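Local coordinates for protein decaprenyl diphosphate synthase (Rhodobacter capsulatus, PDB 3MZV) that probably makes a long all-trans polyprenyl diphosphate, octaprenyl or decaprenyl, for quinone side chains by adding isopentenyl diphosphate units to farnesyl diphosphate with magnesium, at residues Thr81-Phe84 against Ile85-Ala88; Ser117-Val120 against Gly121-Leu124; Gln201-Ala204 against Leu205-Tyr208; Leu245-Pro248 against Val249-Val253; Ala283-Lys287 against His288-Glu292. One frame throughout, in Å; residues are numbered along the deposited sequence.

Interaction 1. Residues Thr81-Phe84 against Ile85-Ala88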
loop_
_atom_site.group_PDB
_atom_site.type_symbol
_atom_site.label_atom_id
_atom_site.label_comp_id
_atom_site.label_asym_id
_atom_site.label_seq_id
_atom_site.Cartn_x
_atom_site.Cartn_y
_atom_site.Cartn_z
ATOM N N THR B 81 11.301 3.604 -8.345
ATOM C CA THR B 81 10.288 3.826 -7.342
ATOM C C THR B 81 8.972 4.297 -7.949
ATOM O O THR B 81 7.900 3.783 -7.618
ATOM C CB THR B 81 10.776 4.858 -6.223
ATOM O OG1 THR B 81 11.962 4.374 -5.580
ATOM C CG2 THR B 81 9.673 5.096 -5.212
ATOM N N VAL B 82 9.046 5.230 -8.879
ATOM C CA VAL B 82 7.871 5.687 -9.627
ATOM C C VAL B 82 7.178 4.497 -10.336
ATOM O O VAL B 82 5.974 4.349 -10.287
ATOM C CB VAL B 82 8.295 6.762 -10.639
ATOM C CG1 VAL B 82 7.210 7.005 -11.678
ATOM C CG2 VAL B 82 8.604 8.059 -9.897
ATOM N N GLU B 83 7.945 3.617 -10.930
ATOM C CA GLU B 83 7.358 2.485 -11.577
ATOM C C GLU B 83 6.766 1.485 -10.598
ATOM O O GLU B 83 5.696 0.929 -10.875
ATOM C CB GLU B 83 8.377 1.783 -12.440
ATOM C CG GLU B 83 7.710 0.759 -13.346
ATOM C CD GLU B 83 7.028 1.344 -14.557
ATOM O OE1 GLU B 83 6.342 2.400 -14.476
ATOM O OE2 GLU B 83 7.160 0.703 -15.632
ATOM N N PHE B 84 7.471 1.229 -9.484
ATOM C CA PHE B 84 6.912 0.378 -8.414
ATOM C C PHE B 84 5.565 0.928 -7.918
ATOM O O PHE B 84 4.601 0.174 -7.723
ATOM C CB PHE B 84 7.880 0.257 -7.233
ATOM C CG PHE B 84 8.964 -0.798 -7.409
ATOM C CD1 PHE B 84 8.658 -2.086 -7.772
ATOM C CD2 PHE B 84 10.276 -0.493 -7.098
ATOM C CE1 PHE B 84 9.656 -3.064 -7.860
ATOM C CE2 PHE B 84 11.265 -1.449 -7.143
ATOM C CZ PHE B 84 10.949 -2.747 -7.544
ATOM N N ILE B 85 5.494 2.232 -7.685
ATOM C CA ILE B 85 4.260 2.843 -7.228
ATOM C C ILE B 85 3.143 2.669 -8.263
ATOM O O ILE B 85 2.010 2.294 -7.924
ATOM C CB ILE B 85 4.465 4.345 -6.867
ATOM C CG1 ILE B 85 5.356 4.468 -5.621
ATOM C CG2 ILE B 85 3.143 5.018 -6.625
ATOM C CD1 ILE B 85 5.912 5.878 -5.418
ATOM N N HIS B 86 3.468 2.885 -9.532
ATOM C CA HIS B 86 2.474 2.715 -10.586
ATOM C C HIS B 86 2.013 1.273 -10.597
ATOM O O HIS B 86 0.810 1.030 -10.677
ATOM C CB HIS B 86 3.045 3.133 -11.929
ATOM C CG HIS B 86 2.147 2.871 -13.089
ATOM N ND1 HIS B 86 0.912 3.459 -13.216
ATOM C CD2 HIS B 86 2.325 2.116 -14.201
ATOM C CE1 HIS B 86 0.352 3.064 -14.342
ATOM N NE2 HIS B 86 1.187 2.243 -14.955
ATOM N N THR B 87 2.946 0.325 -10.498
ATOM C CA THR B 87 2.600 -1.071 -10.585
ATOM C C THR B 87 1.713 -1.494 -9.407
ATOM O O THR B 87 0.713 -2.218 -9.579
ATOM C CB THR B 87 3.873 -1.965 -10.671
ATOM O OG1 THR B 87 4.684 -1.571 -11.793
ATOM C CG2 THR B 87 3.522 -3.409 -10.814
ATOM N N ALA B 88 2.094 -1.088 -8.195
ATOM C CA ALA B 88 1.283 -1.336 -6.998
ATOM C C ALA B 88 -0.098 -0.777 -7.161
ATOM O O ALA B 88 -1.071 -1.464 -6.790
ATOM C CB ALA B 88 1.981 -0.699 -5.682
#
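Thr87 meets Glu83 one turn back in the helix, and it uses both its backbone and its hydroxyl. Thr87 N donates to Glu83 O at 2.8 Å. Thr87 OG1 donates to the same oxygen, Glu83 O, also at 2.8 Å. The two donors come from opposite faces of the carbonyl plane. The hydroxyl stands well above that plane, 38° out of it. With chi1 at -57°, OG1 lies beside its own backbone N, which turns it back to the preceding turn. One carbonyl oxygen therefore holds two bonds, and the hydroxyl is satisfied inside a buried helix.

A second pair lies on another side of the helix. The tip of Ile85 reaches back to Thr81: Ile85 CD1 is 3.8 Å from Thr81 CG2. Ile85 CG1 also passes 3.3 Å from Thr81 O. Glu83 and His86 point the same way, their flat groups 31° apart, with Glu83 OE1 4.0 Å from His86 CD2.

Further out, Glu83 OE2 forms a salt bridge with Arg55, which fixes the far end of the carboxylate. Thr81 OG1 bonds to His77 O. Ile85 packs on helices 114-133, 138-161 and 169-194.

This is the interior of helix 74-96, a core helix of the all-alpha isoprenoid synthase fold. The helix runs on to the first aspartate-rich DDxxD motif. His86 touches Arg57, and the two match a histidine and an arginine that bind isopentenyl diphosphate in relatives. This face of the helix therefore probably borders that site.

Interaction 2. Residues Ser117-Val120 against Gly121-Leu124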
loop_
_atom_site.group_PDB
_atom_site.type_symbol
_atom_site.label_atom_id
_atom_site.label_comp_id
_atom_site.label_asym_id
_atom_site.label_seq_id
_atom_site.Cartn_x
_atom_site.Cartn_y
_atom_site.Cartn_z
ATOM N N SER B 117 -2.956 -10.027 -5.119
ATOM C CA SER B 117 -2.722 -8.767 -5.729
ATOM C C SER B 117 -2.603 -7.607 -4.703
ATOM O O SER B 117 -1.820 -6.667 -4.914
ATOM C CB SER B 117 -3.802 -8.476 -6.743
ATOM O OG SER B 117 -3.839 -9.537 -7.696
ATOM N N VAL B 118 -3.375 -7.667 -3.617
ATOM C CA VAL B 118 -3.257 -6.658 -2.569
ATOM C C VAL B 118 -1.900 -6.750 -1.934
ATOM O O VAL B 118 -1.225 -5.759 -1.784
ATOM C CB VAL B 118 -4.354 -6.771 -1.492
ATOM C CG1 VAL B 118 -4.097 -5.736 -0.393
ATOM C CG2 VAL B 118 -5.731 -6.546 -2.110
ATOM N N LEU B 119 -1.497 -7.947 -1.552
ATOM C CA LEU B 119 -0.294 -8.133 -0.791
ATOM C C LEU B 119 0.951 -7.930 -1.652
ATOM O O LEU B 119 1.982 -7.418 -1.179
ATOM C CB LEU B 119 -0.304 -9.492 -0.146
ATOM C CG LEU B 119 -1.388 -9.665 0.926
ATOM C CD1 LEU B 119 -1.489 -11.101 1.303
ATOM C CD2 LEU B 119 -1.081 -8.794 2.126
ATOM N N VAL B 120 0.856 -8.265 -2.926
ATOM C CA VAL B 120 2.001 -8.016 -3.812
ATOM C C VAL B 120 2.172 -6.533 -4.044
ATOM O O VAL B 120 3.272 -6.038 -3.936
ATOM C CB VAL B 120 1.881 -8.786 -5.147
ATOM C CG1 VAL B 120 2.918 -8.280 -6.150
ATOM C CG2 VAL B 120 2.099 -10.273 -4.866
ATOM N N GLY B 121 1.090 -5.810 -4.270
ATOM C CA GLY B 121 1.161 -4.366 -4.383
ATOM C C GLY B 121 1.751 -3.765 -3.103
ATOM O O GLY B 121 2.560 -2.827 -3.151
ATOM N N ASP B 122 1.348 -4.279 -1.943
ATOM C CA ASP B 122 1.920 -3.731 -0.685
ATOM C C ASP B 122 3.458 -3.962 -0.576
ATOM O O ASP B 122 4.239 -3.087 -0.140
ATOM C CB ASP B 122 1.235 -4.350 0.549
ATOM C CG ASP B 122 -0.225 -3.898 0.728
ATOM O OD1 ASP B 122 -0.611 -2.900 0.153
ATOM O OD2 ASP B 122 -0.961 -4.552 1.497
ATOM N N TYR B 123 3.868 -5.175 -0.920
ATOM C CA TYR B 123 5.274 -5.538 -0.956
ATOM C C TYR B 123 6.089 -4.594 -1.836
ATOM O O TYR B 123 7.136 -4.133 -1.409
ATOM C CB TYR B 123 5.464 -6.979 -1.451
ATOM C CG TYR B 123 6.883 -7.500 -1.242
ATOM C CD1 TYR B 123 7.343 -7.840 0.027
ATOM C CD2 TYR B 123 7.782 -7.585 -2.312
ATOM C CE1 TYR B 123 8.634 -8.329 0.229
ATOM C CE2 TYR B 123 9.077 -8.086 -2.108
ATOM C CZ TYR B 123 9.494 -8.433 -0.853
ATOM O OH TYR B 123 10.779 -8.923 -0.638
ATOM N N LEU B 124 5.612 -4.314 -3.040
ATOM C CA LEU B 124 6.322 -3.448 -3.964
ATOM C C LEU B 124 6.365 -2.001 -3.465
ATOM O O LEU B 124 7.379 -1.315 -3.590
ATOM C CB LEU B 124 5.660 -3.466 -5.334
ATOM C CG LEU B 124 5.562 -4.877 -5.946
ATOM C CD1 LEU B 124 4.951 -4.816 -7.313
ATOM C CD2 LEU B 124 6.934 -5.534 -5.958
#
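Ser117 joins Gly121 through the backbone: Gly121 N donates to Ser117 O at 3.1 Å. The donor stands above the carbonyl plane, 40° out of it.

Val118 comes next and meets Asp122. Their side chains lie alongside each other and point the same way, with Val118 CG1 3.8 Å from Asp122 OD2. Asp122 has CG beside its own backbone N (chi1 -69°), which brings the carboxylate back over the preceding turn. Asp122 CG is 3.3 Å from Val118 O. That oxygen accepts from Asp122 N at 3.0 Å and also bonds to His92 NE2 of the same chain.

Leu119 O takes the amide of Tyr123 at 2.9 Å. Val120 lies alongside Leu124: Val120 CG1 is 4.2 Å from Leu124 CD1. Leu124 CG also passes 3.3 Å from Val120 O.

Asp122 OD2 is bonded to His92 ND1 of the second subunit, and Phe125 of that subunit packs on Asp122. Tyr123 OH bonds to Arg127 and to Ser34 O. Val118, Leu119, Asp122 and Tyr123 of helix 114-133 thus meet the second subunit. Val120 and Leu124 sit on helix 40-49, while Ser117, Val118 and Val120 also touch helix 74-96.

Interaction 3. Residues Gln201-Ala204 against Leu205-Tyr208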
loop_
_atom_site.group_PDB
_atom_site.type_symbol
_atom_site.label_atom_id
_atom_site.label_comp_id
_atom_site.label_asym_id
_atom_site.label_seq_id
_atom_site.Cartn_x
_atom_site.Cartn_y
_atom_site.Cartn_z
ATOM N N GLN B 201 12.971 25.760 -12.276
ATOM C CA GLN B 201 12.990 24.609 -13.172
ATOM C C GLN B 201 12.284 23.393 -12.568
ATOM O O GLN B 201 11.583 22.666 -13.291
ATOM C CB GLN B 201 14.421 24.255 -13.614
ATOM C CG GLN B 201 15.041 25.345 -14.553
ATOM C CD GLN B 201 16.475 25.061 -14.959
ATOM O OE1 GLN B 201 16.898 23.907 -15.080
ATOM N NE2 GLN B 201 17.245 26.130 -15.166
ATOM N N VAL B 202 12.467 23.171 -11.259
ATOM C CA VAL B 202 11.700 22.137 -10.567
ATOM C C VAL B 202 10.218 22.375 -10.737
ATOM O O VAL B 202 9.490 21.479 -11.112
ATOM C CB VAL B 202 12.013 22.074 -9.071
ATOM C CG1 VAL B 202 11.106 21.059 -8.365
ATOM C CG2 VAL B 202 13.517 21.727 -8.825
ATOM N N GLN B 203 9.772 23.611 -10.499
ATOM C CA GLN B 203 8.365 23.940 -10.653
ATOM C C GLN B 203 7.891 23.758 -12.107
ATOM O O GLN B 203 6.806 23.232 -12.332
ATOM C CB GLN B 203 8.077 25.368 -10.128
ATOM C CG GLN B 203 6.611 25.776 -10.234
ATOM C CD GLN B 203 5.710 24.985 -9.301
ATOM O OE1 GLN B 203 6.108 24.623 -8.176
ATOM N NE2 GLN B 203 4.486 24.664 -9.779
ATOM N N ALA B 204 8.722 24.133 -13.087
ATOM C CA ALA B 204 8.333 23.990 -14.481
ATOM C C ALA B 204 8.200 22.508 -14.811
ATOM O O ALA B 204 7.291 22.115 -15.518
ATOM C CB ALA B 204 9.331 24.638 -15.424
ATOM N N LEU B 205 9.094 21.689 -14.273
ATOM C CA LEU B 205 9.011 20.256 -14.561
ATOM C C LEU B 205 7.748 19.691 -13.934
ATOM O O LEU B 205 7.070 18.838 -14.542
ATOM C CB LEU B 205 10.227 19.501 -14.037
ATOM C CG LEU B 205 11.509 19.681 -14.821
ATOM C CD1 LEU B 205 12.753 19.304 -13.931
ATOM C CD2 LEU B 205 11.467 18.907 -16.125
ATOM N N PHE B 206 7.451 20.135 -12.721
ATOM C CA PHE B 206 6.207 19.722 -12.073
ATOM C C PHE B 206 5.000 20.057 -12.979
ATOM O O PHE B 206 4.145 19.204 -13.193
ATOM C CB PHE B 206 6.039 20.389 -10.679
ATOM C CG PHE B 206 4.723 20.074 -10.003
ATOM C CD1 PHE B 206 3.594 20.865 -10.232
ATOM C CD2 PHE B 206 4.613 18.991 -9.127
ATOM C CE1 PHE B 206 2.362 20.585 -9.624
ATOM C CE2 PHE B 206 3.386 18.702 -8.473
ATOM C CZ PHE B 206 2.258 19.486 -8.722
ATOM N N ASP B 207 4.965 21.295 -13.491
ATOM C CA ASP B 207 3.832 21.811 -14.243
ATOM C C ASP B 207 3.732 21.043 -15.552
ATOM O O ASP B 207 2.616 20.685 -15.955
ATOM C CB ASP B 207 3.972 23.322 -14.541
ATOM C CG ASP B 207 3.851 24.208 -13.309
ATOM O OD1 ASP B 207 3.421 23.774 -12.229
ATOM O OD2 ASP B 207 4.219 25.381 -13.427
ATOM N N TYR B 208 4.882 20.746 -16.169
ATOM C CA TYR B 208 4.926 19.888 -17.361
ATOM C C TYR B 208 4.288 18.549 -17.106
ATOM O O TYR B 208 3.408 18.110 -17.852
ATOM C CB TYR B 208 6.338 19.699 -17.915
ATOM C CG TYR B 208 6.418 18.670 -19.024
ATOM C CD1 TYR B 208 6.040 18.988 -20.342
ATOM C CD2 TYR B 208 6.812 17.367 -18.762
ATOM C CE1 TYR B 208 6.104 18.029 -21.389
ATOM C CE2 TYR B 208 6.870 16.405 -19.788
ATOM C CZ TYR B 208 6.524 16.732 -21.078
ATOM O OH TYR B 208 6.600 15.753 -22.029
#
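Gln203 reaches Asp207 because its chain first runs anti to the backbone N and then bends at chi2, 68°. Asp207 has CG beside its own backbone N, which turns its carboxylate back toward the preceding turn. The two side chains cross on the outside of helix 199-224, one turn apart. Their amide and carboxylate planes are 63° apart.

The touching atoms are Gln203 NE2 and Asp207 OD1, 2.8 Å apart. The bond is short but weak, since the N-H points well off the acceptor at 126°. Gln203 NE2 also lies 3.9 Å from Phe206 CD1. Asp207 CG is 3.3 Å from Gln203 O, the carbonyl that accepts Asp207 N at 2.9 Å. On the inner side, Leu205 CG passes 3.4 Å from Gln201 O.

Leu205 packs on Leu312 and on helix 56-67. Val202 and Phe206 lie on helix 169-194. Tyr208 leads away to helix 290-308, and its hydroxyl bonds to Leu321 O.

The polar link is thus on the exposed side of the helix, and the buried side is mostly apolar. The amide offers the acid a dipole and one weak bond, not a counter-charge, and probably constrains the carboxylate only loosely.

Interaction 4. Residues Leu245-Pro248 against Val249-Val253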
loop_
_atom_site.group_PDB
_atom_site.type_symbol
_atom_site.label_atom_id
_atom_site.label_comp_id
_atom_site.label_asym_id
_atom_site.label_seq_id
_atom_site.Cartn_x
_atom_site.Cartn_y
_atom_site.Cartn_z
ATOM N N LEU B 245 -18.318 9.345 -13.883
ATOM C CA LEU B 245 -18.595 10.697 -14.371
ATOM C C LEU B 245 -17.289 11.274 -14.921
ATOM O O LEU B 245 -16.461 11.811 -14.150
ATOM C CB LEU B 245 -19.186 11.586 -13.281
ATOM C CG LEU B 245 -20.714 11.487 -13.179
ATOM C CD1 LEU B 245 -21.359 12.079 -14.478
ATOM C CD2 LEU B 245 -21.192 10.049 -12.938
ATOM N N THR B 246 -17.092 11.079 -16.240
ATOM C CA THR B 246 -15.947 11.654 -16.953
ATOM C C THR B 246 -16.404 12.825 -17.806
ATOM O O THR B 246 -17.597 12.948 -18.089
ATOM C CB THR B 246 -15.232 10.569 -17.803
ATOM O OG1 THR B 246 -16.092 10.039 -18.805
ATOM C CG2 THR B 246 -14.704 9.403 -16.894
ATOM N N MET B 247 -15.456 13.631 -18.265
ATOM C CA MET B 247 -15.757 14.863 -18.986
ATOM C C MET B 247 -16.884 14.756 -20.048
ATOM O O MET B 247 -17.773 15.598 -20.044
ATOM C CB MET B 247 -14.486 15.489 -19.585
ATOM C CG MET B 247 -14.635 16.872 -20.027
ATOM S SD MET B 247 -13.047 17.706 -20.579
ATOM C CE MET B 247 -12.650 18.547 -19.003
ATOM N N PRO B 248 -16.841 13.758 -20.955
ATOM C CA PRO B 248 -17.838 13.765 -22.047
ATOM C C PRO B 248 -19.252 13.537 -21.494
ATOM O O PRO B 248 -20.232 14.017 -22.041
ATOM C CB PRO B 248 -17.429 12.587 -22.920
ATOM C CG PRO B 248 -16.171 12.081 -22.344
ATOM C CD PRO B 248 -15.809 12.728 -21.153
ATOM N N VAL B 249 -19.355 12.800 -20.388
ATOM C CA VAL B 249 -20.650 12.635 -19.724
ATOM C C VAL B 249 -21.042 13.867 -18.985
ATOM O O VAL B 249 -22.155 14.331 -19.131
ATOM C CB VAL B 249 -20.671 11.444 -18.755
ATOM C CG1 VAL B 249 -22.065 11.298 -18.058
ATOM C CG2 VAL B 249 -20.264 10.163 -19.478
ATOM N N ILE B 250 -20.145 14.393 -18.137
ATOM C CA ILE B 250 -20.462 15.600 -17.342
ATOM C C ILE B 250 -20.971 16.752 -18.246
ATOM O O ILE B 250 -21.945 17.431 -17.936
ATOM C CB ILE B 250 -19.204 16.069 -16.584
ATOM C CG1 ILE B 250 -18.829 15.050 -15.522
ATOM C CG2 ILE B 250 -19.407 17.464 -15.996
ATOM C CD1 ILE B 250 -17.335 15.229 -15.026
ATOM N N LYS B 251 -20.261 16.982 -19.339
ATOM C CA LYS B 251 -20.633 18.064 -20.264
ATOM C C LYS B 251 -22.008 17.811 -20.897
ATOM O O LYS B 251 -22.766 18.732 -21.077
ATOM C CB LYS B 251 -19.592 18.228 -21.355
ATOM C CG LYS B 251 -18.315 18.909 -20.896
ATOM C CD LYS B 251 -17.358 19.120 -22.059
ATOM C CE LYS B 251 -16.037 19.804 -21.647
ATOM N NZ LYS B 251 -16.262 21.199 -21.190
ATOM N N ALA B 252 -22.348 16.566 -21.209
ATOM C CA ALA B 252 -23.651 16.274 -21.837
ATOM C C ALA B 252 -24.760 16.426 -20.768
ATOM O O ALA B 252 -25.831 16.966 -21.045
ATOM C CB ALA B 252 -23.626 14.872 -22.481
ATOM N N VAL B 253 -24.497 15.988 -19.543
ATOM C CA VAL B 253 -25.462 16.079 -18.475
ATOM C C VAL B 253 -25.790 17.542 -18.169
ATOM O O VAL B 253 -26.944 17.879 -17.976
ATOM C CB VAL B 253 -25.008 15.370 -17.197
ATOM C CG1 VAL B 253 -25.931 15.729 -15.953
ATOM C CG2 VAL B 253 -24.971 13.846 -17.430
#
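Leu245 packs on Val249 and Ile250 where the chain enters helix 247-254, so this is a helix N-terminus contact. The Lys-Leu-Thr-Met-Pro sequence here resembles the Lys-Leu-Thr-x-Pro motif of trans-prenyltransferases, which in relatives lies near the second aspartate-rich motif.

Thr246 is the N-cap residue, but its hydroxyl makes no capping bond. Its carbonyl is the first backbone acceptor of the helix. Thr246 O accepts from Ile250 N at 2.9 Å and nearly straight, 171°. Val249 N adds a weak bond to the same oxygen. Pro248 has no N-H to give, which suits the first turn, where a backbone N-H has no carbonyl of the helix before it.

Leu245 still lies in the loop, and it reaches forward over the first turn. Leu245 CD1 touches Val249 CG1 at 3.7 Å, the two side chains about at right angles. The same Leu245 CD1 lies 4.0 Å from Ile250 CG1.

Tyr225 packs on Thr246, Pro248 and Val249, and Trp264 of helix 258-270 covers Val249. Lys251 ends in a salt bridge with Glu169. Its aliphatic part runs beside Met247, with Lys251 CE 3.6 Å from Met247 CG and 3.8 Å from Met247 SD.

Interaction 5. Residues Ala283-Lys287 against His288-Glu292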
loop_
_atom_site.group_PDB
_atom_site.type_symbol
_atom_site.label_atom_id
_atom_site.label_comp_id
_atom_site.label_asym_id
_atom_site.label_seq_id
_atom_site.Cartn_x
_atom_site.Cartn_y
_atom_site.Cartn_z
ATOM N N ALA B 283 -24.718 9.395 -28.939
ATOM C CA ALA B 283 -25.519 10.274 -29.779
ATOM C C ALA B 283 -25.805 11.598 -29.063
ATOM O O ALA B 283 -25.732 12.667 -29.697
ATOM C CB ALA B 283 -26.806 9.613 -30.218
ATOM N N LEU B 284 -26.078 11.546 -27.759
ATOM C CA LEU B 284 -26.282 12.791 -27.008
ATOM C C LEU B 284 -24.995 13.613 -26.902
ATOM O O LEU B 284 -25.003 14.862 -26.996
ATOM C CB LEU B 284 -26.836 12.537 -25.598
ATOM C CG LEU B 284 -28.282 11.973 -25.554
ATOM C CD1 LEU B 284 -28.756 11.843 -24.118
ATOM C CD2 LEU B 284 -29.266 12.891 -26.426
ATOM N N MET B 285 -23.873 12.914 -26.670
ATOM C CA MET B 285 -22.600 13.559 -26.625
ATOM C C MET B 285 -22.314 14.316 -27.922
ATOM O O MET B 285 -21.923 15.496 -27.873
ATOM C CB MET B 285 -21.495 12.545 -26.299
ATOM C CG MET B 285 -21.614 11.926 -24.968
ATOM S SD MET B 285 -20.294 10.593 -24.681
ATOM C CE MET B 285 -20.661 10.419 -22.959
ATOM N N THR B 286 -22.548 13.660 -29.055
ATOM C CA THR B 286 -22.312 14.226 -30.360
ATOM C C THR B 286 -23.224 15.444 -30.621
ATOM O O THR B 286 -22.757 16.500 -31.019
ATOM C CB THR B 286 -22.491 13.171 -31.480
ATOM O OG1 THR B 286 -21.474 12.176 -31.330
ATOM C CG2 THR B 286 -22.323 13.812 -32.863
ATOM N N LYS B 287 -24.504 15.300 -30.325
ATOM C CA LYS B 287 -25.471 16.426 -30.425
ATOM C C LYS B 287 -24.994 17.656 -29.682
ATOM O O LYS B 287 -25.056 18.754 -30.217
ATOM C CB LYS B 287 -26.832 15.943 -29.875
ATOM C CG LYS B 287 -27.959 16.975 -29.629
ATOM C CD LYS B 287 -29.156 16.218 -28.993
ATOM C CE LYS B 287 -30.418 17.039 -28.988
ATOM N NZ LYS B 287 -30.629 17.617 -27.661
ATOM N N HIS B 288 -24.483 17.464 -28.459
ATOM C CA HIS B 288 -24.009 18.546 -27.590
ATOM C C HIS B 288 -22.533 18.973 -27.740
ATOM O O HIS B 288 -22.074 19.867 -27.043
ATOM C CB HIS B 288 -24.296 18.174 -26.136
ATOM C CG HIS B 288 -25.741 18.162 -25.807
ATOM N ND1 HIS B 288 -26.560 19.255 -26.045
ATOM C CD2 HIS B 288 -26.525 17.209 -25.241
ATOM C CE1 HIS B 288 -27.785 18.966 -25.643
ATOM N NE2 HIS B 288 -27.790 17.737 -25.146
ATOM N N GLY B 289 -21.828 18.355 -28.682
ATOM C CA GLY B 289 -20.482 18.678 -28.976
ATOM C C GLY B 289 -19.485 18.294 -27.879
ATOM O O GLY B 289 -18.394 18.818 -27.840
ATOM N N THR B 290 -19.853 17.363 -27.009
ATOM C CA THR B 290 -19.033 17.097 -25.830
ATOM C C THR B 290 -17.787 16.212 -26.053
ATOM O O THR B 290 -16.854 16.249 -25.256
ATOM C CB THR B 290 -19.837 16.533 -24.654
ATOM O OG1 THR B 290 -20.077 15.145 -24.827
ATOM C CG2 THR B 290 -21.145 17.267 -24.467
ATOM N N LEU B 291 -17.787 15.434 -27.107
ATOM C CA LEU B 291 -16.595 14.639 -27.469
ATOM C C LEU B 291 -15.531 15.566 -28.086
ATOM O O LEU B 291 -14.378 15.543 -27.698
ATOM C CB LEU B 291 -17.001 13.483 -28.368
ATOM C CG LEU B 291 -17.833 12.434 -27.587
ATOM C CD1 LEU B 291 -18.438 11.439 -28.578
ATOM C CD2 LEU B 291 -16.946 11.714 -26.545
ATOM N N GLU B 292 -15.957 16.480 -28.979
ATOM C CA GLU B 292 -15.047 17.504 -29.489
ATOM C C GLU B 292 -14.576 18.398 -28.360
ATOM O O GLU B 292 -13.416 18.749 -28.279
ATOM C CB GLU B 292 -15.716 18.312 -30.605
ATOM C CG GLU B 292 -14.819 19.424 -31.210
ATOM C CD GLU B 292 -13.508 18.901 -31.812
ATOM O OE1 GLU B 292 -13.368 17.713 -32.144
ATOM O OE2 GLU B 292 -12.589 19.685 -31.971
#
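His288 and Gly289 turn the chain out of one helix and into the next, with Gly289 at positive phi, 69°, and two bonds running back, Thr290 N to Met285 O at 2.9 Å and Gly289 N to Thr286 O at 3.1 Å, the latter from far above the carbonyl plane.

Met285 meets both Thr290 and Leu291. Its CB is 3.3 Å from Thr290 OG1, where the two side chains meet at about a right angle. That hydroxyl is hydrogen-bonded to Pro248 O.

The two backward bonds and the left-handed glycine make a Schellman motif. It ends helix 277-287, and Gly289 is at the same time the N-cap residue of helix 290-308. A regular helical bond runs from His288 N to Leu284 O, 3.0 Å. Met285 and Thr290 are the C3 and C'' residues, whose side chains commonly touch in this motif. Leu291 adds a further contact: Met285 CB lies 3.9 Å from Leu291 CG, and Met285 SD reaches Leu291 CD2 at 4.0 Å.

On the outer side, Lys287 runs alongside the His288 ring and its CG lies over one face. The chain bends at chi4, which brings Lys287 NZ to 3.8 Å from His288 NE2. One carboxylate serves both, that of Glu260 in helix 258-270. Its OE2 forms a salt bridge with Lys287 NZ and its OE1 a hydrogen bond with His288 NE2, and it probably balances the lysine charge. Leu284 packs on Phe263 and Trp264, and Leu291 lies on Ala230 and Pro248.

In the fold
All five contacts are local and follow one another along the chain, so none nests in or crosses another. Interactions 1 and 2 sit on neighbouring helices 74-96 and 114-133 and touch: Ala88 CB is 3.4 Å from Gly121 O. Interaction 3 stands apart near the start of helix 199-224, with its centre about 21 Å from that of interaction 1. Interactions 4 and 5 meet on the other side of the chain's centre from interaction 1. Thr290 OG1 probably bonds to Pro248 O at 3.0 Å, and Val249 CG2 packs on Met285 CE. This ties the start of helix 247-254 to the turn between helices 277-287 and 290-308.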